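PDB 5ZB9: DNA damage response protein Rtt109, putative from Neosartorya fumigata, which probably transfers acetyl groups from acetyl-CoA to lysines of histones, histone H3 among them, as part of the DNA damage response. Local coordinates for residues V172-L177 and P233-S238; A203-I208 and L319-N324. All blocks are in the same frame, centred on the assembly; numbering follows the deposited sequence.

Both contacts are buried and sit side by side, their centres about 6 Å apart, around one edge of the central mixed sheet. Interaction 2 lies within the sheet: strand 202-208 pairs antiparallel with strand 317-324 through regular backbone hydrogen bonds. Interaction 1 sets the end of helix 162-177 against the next strand along, 235-236, and there side chains do most of the work, with an indole, a carboxylate and an arginine among aliphatic groups. Strand 202-208 joins the two, since the backbone of Arg234 and Leu236 bonds to Ala205. The helix also packs on the sheet face that carries Ala205, Leu319 and Leu321, where Ile173 CG1 lies 3.4 Å from Leu319 CD2.

Interaction 1. Residues V172-L177 and P233-S238; sequences VIDPIL and PRWLNS
Trp235, on the short strand 235-236, pushes its indole against the last turns of helix 162-177, a helix-on-sheet packing in the acetyltransferase fold. The main polar link is the hydrogen bond from Trp235 NE1 to Asp174 OD1, 2.9 Å long and nearly straight at 165°. The oxygen lies at the indole edge, in the ring plane, while the N-H comes to OD1 from above the carboxylate plane, 38° out of it. Asp174 can lean across to the ring because its CG stands anti to the backbone N (chi1 -160°). Its carboxylate has further anchors: OD2 is hydrogen-bonded to Thr224 and OD1 forms a salt bridge with Arg178, so the buried charge is shared among several partners and probably stabilised by them. Arg171, one turn back, contacts CoA in another structure of this protein; no CoA is bound here, but the contact lies close to that site.

Apolar contacts fill in along the indole. Leu177 CD2 approaches obliquely, 3.7 Å from Trp235 CE2, and Ile173 CG2 reaches Trp235 CH2 at 3.9 Å.

Arg234 makes the second polar link. Its chain, bent at chi2 and chi3, brings the guanidinium to the helix end, where NH2 is also hydrogen-bonded to the carbonyls of Ala203 and Tyr180. Toward Leu177 O the bond from Arg234 NH2 is weak, at 3.2 Å, and Leu177 CG sits over one face of the Arg234 guanidinium, offset toward its rim.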
loop_
_atom_site.group_PDB
_atom_site.type_symbol
_atom_site.label_atom_id
_atom_site.label_comp_id
_atom_site.label_asym_id
_atom_site.label_seq_id
_atom_site.Cartn_x
_atom_site.Cartn_y
_atom_site.Cartn_z
ATOM N N VAL A 172 7.466 8.822 -0.809
ATOM C CA VAL A 172 6.023 8.915 -1.008
ATOM C C VAL A 172 5.315 8.981 0.343
ATOM O O VAL A 172 4.395 9.776 0.558
ATOM C CB VAL A 172 5.478 7.706 -1.799
ATOM C CG1 VAL A 172 3.961 7.647 -1.719
ATOM C CG2 VAL A 172 5.957 7.742 -3.249
ATOM N N ILE A 173 5.766 8.124 1.249
ATOM C CA ILE A 173 5.181 7.976 2.574
ATOM C C ILE A 173 5.518 9.149 3.514
ATOM O O ILE A 173 4.681 9.563 4.317
ATOM C CB ILE A 173 5.647 6.623 3.185
ATOM C CG1 ILE A 173 4.915 5.481 2.479
ATOM C CG2 ILE A 173 5.439 6.558 4.698
ATOM C CD1 ILE A 173 3.422 5.655 2.459
ATOM N N ASP A 174 6.727 9.696 3.391
ATOM C CA ASP A 174 7.223 10.701 4.344
ATOM C C ASP A 174 6.258 11.878 4.597
ATOM O O ASP A 174 5.994 12.202 5.751
ATOM C CB ASP A 174 8.590 11.234 3.888
ATOM C CG ASP A 174 9.374 11.893 5.016
ATOM O OD1 ASP A 174 9.388 11.351 6.139
ATOM O OD2 ASP A 174 9.983 12.955 4.786
ATOM N N PRO A 175 5.713 12.514 3.535
ATOM C CA PRO A 175 4.813 13.643 3.819
ATOM C C PRO A 175 3.493 13.224 4.461
ATOM O O PRO A 175 2.894 14.012 5.199
ATOM C CB PRO A 175 4.564 14.254 2.436
ATOM C CG PRO A 175 5.682 13.773 1.596
ATOM C CD PRO A 175 5.973 12.393 2.091
ATOM N N ILE A 176 3.035 12.010 4.185
ATOM C CA ILE A 176 1.841 11.514 4.854
ATOM C C ILE A 176 2.142 11.361 6.330
ATOM O O ILE A 176 1.389 11.833 7.184
ATOM C CB ILE A 176 1.376 10.169 4.299
ATOM C CG1 ILE A 176 1.211 10.250 2.788
ATOM C CG2 ILE A 176 0.076 9.749 4.959
ATOM C CD1 ILE A 176 0.648 8.991 2.180
ATOM N N LEU A 177 3.263 10.695 6.604
ATOM C CA LEU A 177 3.754 10.465 7.955
ATOM C C LEU A 177 3.803 11.763 8.754
ATOM O O LEU A 177 3.368 11.814 9.899
ATOM C CB LEU A 177 5.147 9.816 7.900
ATOM C CG LEU A 177 6.045 9.830 9.148
ATOM C CD1 LEU A 177 5.502 8.961 10.266
ATOM C CD2 LEU A 177 7.461 9.407 8.786
ATOM N N PRO A 233 11.748 9.570 17.032
ATOM C CA PRO A 233 12.033 9.274 15.622
ATOM C C PRO A 233 10.749 9.007 14.842
ATOM O O PRO A 233 9.766 8.514 15.408
ATOM C CB PRO A 233 12.920 8.023 15.689
ATOM C CG PRO A 233 12.524 7.357 16.980
ATOM C CD PRO A 233 12.150 8.468 17.928
ATOM N N ARG A 234 10.748 9.362 13.563
ATOM C CA ARG A 234 9.587 9.127 12.719
ATOM C C ARG A 234 9.821 7.906 11.821
ATOM O O ARG A 234 8.868 7.318 11.309
ATOM C CB ARG A 234 9.275 10.366 11.879
ATOM C CG ARG A 234 9.293 11.694 12.646
ATOM C CD ARG A 234 8.332 11.716 13.837
ATOM N NE ARG A 234 6.968 11.303 13.507
ATOM C CZ ARG A 234 6.065 12.095 12.943
ATOM N NH1 ARG A 234 6.386 13.337 12.633
ATOM N NH2 ARG A 234 4.847 11.650 12.680
ATOM N N TRP A 235 11.090 7.536 11.633
ATOM C CA TRP A 235 11.448 6.316 10.907
ATOM C C TRP A 235 12.187 5.337 11.812
ATOM O O TRP A 235 13.156 5.697 12.480
ATOM C CB TRP A 235 12.296 6.642 9.676
ATOM C CG TRP A 235 11.495 7.331 8.619
ATOM C CD1 TRP A 235 11.260 8.669 8.514
ATOM C CD2 TRP A 235 10.789 6.712 7.536
ATOM N NE1 TRP A 235 10.460 8.926 7.427
ATOM C CE2 TRP A 235 10.161 7.741 6.809
ATOM C CE3 TRP A 235 10.636 5.390 7.108
ATOM C CZ2 TRP A 235 9.389 7.491 5.674
ATOM C CZ3 TRP A 235 9.867 5.141 5.977
ATOM C CH2 TRP A 235 9.253 6.187 5.277
ATOM N N LEU A 236 11.717 4.098 11.834
ATOM C CA LEU A 236 12.322 3.065 12.662
ATOM C C LEU A 236 12.614 1.839 11.825
ATOM O O LEU A 236 11.802 1.447 10.989
ATOM C CB LEU A 236 11.407 2.691 13.823
ATOM C CG LEU A 236 11.278 3.708 14.950
ATOM C CD1 LEU A 236 10.268 3.236 15.971
ATOM C CD2 LEU A 236 12.624 3.916 15.593
ATOM N N ASN A 237 13.775 1.233 12.056
ATOM C CA ASN A 237 14.129 -0.014 11.398
ATOM C C ASN A 237 13.627 -1.211 12.200
ATOM O O ASN A 237 14.409 -1.915 12.825
ATOM C CB ASN A 237 15.648 -0.096 11.194
ATOM C CG ASN A 237 16.095 -1.403 10.542
ATOM O OD1 ASN A 237 17.203 -1.878 10.789
ATOM N ND2 ASN A 237 15.232 -1.993 9.718
ATOM N N SER A 238 12.321 -1.441 12.183
ATOM C CA SER A 238 11.765 -2.621 12.837
ATOM C C SER A 238 10.348 -2.921 12.361
ATOM O O SER A 238 9.789 -2.197 11.543
ATOM C CB SER A 238 11.781 -2.448 14.360
ATOM O OG SER A 238 11.184 -1.222 14.737
#

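Interaction 2. Residues A203-I208 and L319-N324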
loop_
_atom_site.group_PDB
_atom_site.type_symbol
_atom_site.label_atom_id
_atom_site.label_comp_id
_atom_site.label_asym_id
_atom_site.label_seq_id
_atom_site.Cartn_x
_atom_site.Cartn_y
_atom_site.Cartn_z
ATOM N N ALA A 203 1.735 9.232 14.345
ATOM C CA ALA A 203 2.209 8.208 13.418
ATOM C C ALA A 203 3.717 8.002 13.443
ATOM O O ALA A 203 4.487 8.924 13.725
ATOM C CB ALA A 203 1.770 8.549 12.002
ATOM N N THR A 204 4.121 6.776 13.119
ATOM C CA THR A 204 5.522 6.418 12.919
ATOM C C THR A 204 5.615 5.530 11.675
ATOM O O THR A 204 4.680 4.776 11.369
ATOM C CB THR A 204 6.113 5.682 14.160
ATOM O OG1 THR A 204 5.921 6.484 15.333
ATOM C CG2 THR A 204 7.616 5.396 13.991
ATOM N N ALA A 205 6.726 5.628 10.949
ATOM C CA ALA A 205 6.964 4.776 9.785
ATOM C C ALA A 205 7.991 3.704 10.122
ATOM O O ALA A 205 9.021 3.993 10.747
ATOM C CB ALA A 205 7.427 5.608 8.599
ATOM N N PHE A 206 7.707 2.471 9.715
ATOM C CA PHE A 206 8.585 1.331 9.997
ATOM C C PHE A 206 9.082 0.706 8.702
ATOM O O PHE A 206 8.301 0.481 7.770
ATOM C CB PHE A 206 7.857 0.276 10.840
ATOM C CG PHE A 206 7.374 0.785 12.179
ATOM C CD1 PHE A 206 6.163 1.455 12.288
ATOM C CD2 PHE A 206 8.129 0.583 13.328
ATOM C CE1 PHE A 206 5.720 1.918 13.512
ATOM C CE2 PHE A 206 7.691 1.046 14.565
ATOM C CZ PHE A 206 6.486 1.714 14.661
ATOM N N LEU A 207 10.382 0.433 8.640
ATOM C CA LEU A 207 10.980 -0.130 7.444
ATOM C C LEU A 207 11.897 -1.289 7.783
ATOM O O LEU A 207 12.722 -1.193 8.687
ATOM C CB LEU A 207 11.760 0.937 6.672
ATOM C CG LEU A 207 12.517 0.390 5.456
ATOM C CD1 LEU A 207 11.544 -0.030 4.361
ATOM C CD2 LEU A 207 13.573 1.369 4.929
ATOM N N ILE A 208 11.741 -2.389 7.055
ATOM C CA ILE A 208 12.656 -3.514 7.162
ATOM C C ILE A 208 13.138 -3.942 5.778
ATOM O O ILE A 208 12.340 -4.171 4.871
ATOM C CB ILE A 208 12.005 -4.710 7.870
ATOM C CG1 ILE A 208 11.962 -4.472 9.380
ATOM C CG2 ILE A 208 12.782 -5.989 7.590
ATOM C CD1 ILE A 208 11.471 -5.686 10.150
ATOM N N LEU A 319 7.402 -1.905 4.182
ATOM C CA LEU A 319 7.085 -0.639 4.814
ATOM C C LEU A 319 5.718 -0.653 5.510
ATOM O O LEU A 319 4.721 -1.100 4.940
ATOM C CB LEU A 319 7.138 0.464 3.768
ATOM C CG LEU A 319 7.049 1.894 4.263
ATOM C CD1 LEU A 319 8.265 2.171 5.106
ATOM C CD2 LEU A 319 7.034 2.831 3.091
ATOM N N TRP A 320 5.684 -0.180 6.751
ATOM C CA TRP A 320 4.429 -0.012 7.468
ATOM C C TRP A 320 4.377 1.389 8.046
ATOM O O TRP A 320 5.228 1.771 8.848
ATOM C CB TRP A 320 4.268 -1.053 8.587
ATOM C CG TRP A 320 4.510 -2.451 8.127
ATOM C CD1 TRP A 320 3.598 -3.305 7.573
ATOM C CD2 TRP A 320 5.754 -3.159 8.158
ATOM N NE1 TRP A 320 4.196 -4.500 7.267
ATOM C CE2 TRP A 320 5.519 -4.438 7.614
ATOM C CE3 TRP A 320 7.042 -2.836 8.595
ATOM C CZ2 TRP A 320 6.527 -5.395 7.490
ATOM C CZ3 TRP A 320 8.045 -3.791 8.479
ATOM C CH2 TRP A 320 7.780 -5.055 7.930
ATOM N N LEU A 321 3.395 2.167 7.610
ATOM C CA LEU A 321 3.121 3.440 8.237
ATOM C C LEU A 321 1.964 3.234 9.198
ATOM O O LEU A 321 0.847 2.928 8.772
ATOM C CB LEU A 321 2.788 4.509 7.197
ATOM C CG LEU A 321 2.249 5.819 7.776
ATOM C CD1 LEU A 321 3.315 6.522 8.623
ATOM C CD2 LEU A 321 1.741 6.715 6.663
ATOM N N VAL A 322 2.228 3.360 10.493
ATOM C CA VAL A 322 1.181 3.101 11.481
ATOM C C VAL A 322 0.669 4.401 12.096
ATOM O O VAL A 322 1.424 5.149 12.741
ATOM C CB VAL A 322 1.665 2.157 12.603
ATOM C CG1 VAL A 322 0.544 1.889 13.597
ATOM C CG2 VAL A 322 2.179 0.851 12.012
ATOM N N ILE A 323 -0.620 4.655 11.883
ATOM C CA ILE A 323 -1.268 5.884 12.326
ATOM C C ILE A 323 -2.191 5.634 13.519
ATOM O O ILE A 323 -3.126 4.836 13.443
ATOM C CB ILE A 323 -2.080 6.525 11.180
ATOM C CG1 ILE A 323 -1.143 6.958 10.049
ATOM C CG2 ILE A 323 -2.916 7.700 11.695
ATOM C CD1 ILE A 323 -1.848 7.346 8.768
ATOM N N ASN A 324 -1.924 6.319 14.626
ATOM C CA ASN A 324 -2.768 6.185 15.808
ATOM C C ASN A 324 -3.625 7.423 15.978
ATOM O O ASN A 324 -3.116 8.501 16.281
ATOM C CB ASN A 324 -1.922 5.929 17.056
ATOM C CG ASN A 324 -1.175 4.610 16.985
ATOM O OD1 ASN A 324 -1.781 3.546 17.042
ATOM N ND2 ASN A 324 0.147 4.675 16.845
#
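Thr204 and Val322 face each other as a hydrogen-bonded pair of antiparallel strands, and Phe206 and Trp320 form the next such pair, within the central sheet of the acetyltransferase fold. Each pair closes a ring of two backbone bonds. Thr204 N gives to Val322 O at 3.2 Å, and Val322 N returns to Thr204 O at 3.0 Å. Phe206 N gives to Trp320 O at 2.7 Å, the shortest of the four, while Trp320 N reaches Phe206 O at 2.9 Å, nearly straight at 170°.

Other partners take the outward-facing groups: Ala205 bonds through its backbone to Arg234 and Leu236, and Leu319 O takes a bond from the hydroxyl OG of Ser137. Polar side chains find partners beyond the pair: Thr204 OG1 at Glu183, Trp320 NE1 at the acetylated lysine at position 264, Asn324 OD1 at Arg133 and Asn324 ND2 at Glu183.

On the Phe206 and Trp320 face, Trp320 CE3 lies 3.9 Å from Phe206 CB. With CG anti to its carbonyl carbon (chi1 -60°), Phe206 carries its ring to Val322 CG2, 4.0 Å from CE1. On the other face, Leu207 CD1 meets Leu319 CD1 at 4.0 Å. The four N-H and four C=O groups of the two pairs thus satisfy one another; the face of alanines, leucines and Ile323 is apolar, with helix 162-177 packing on part of it, while the Thr204 and Trp320 face is mixed.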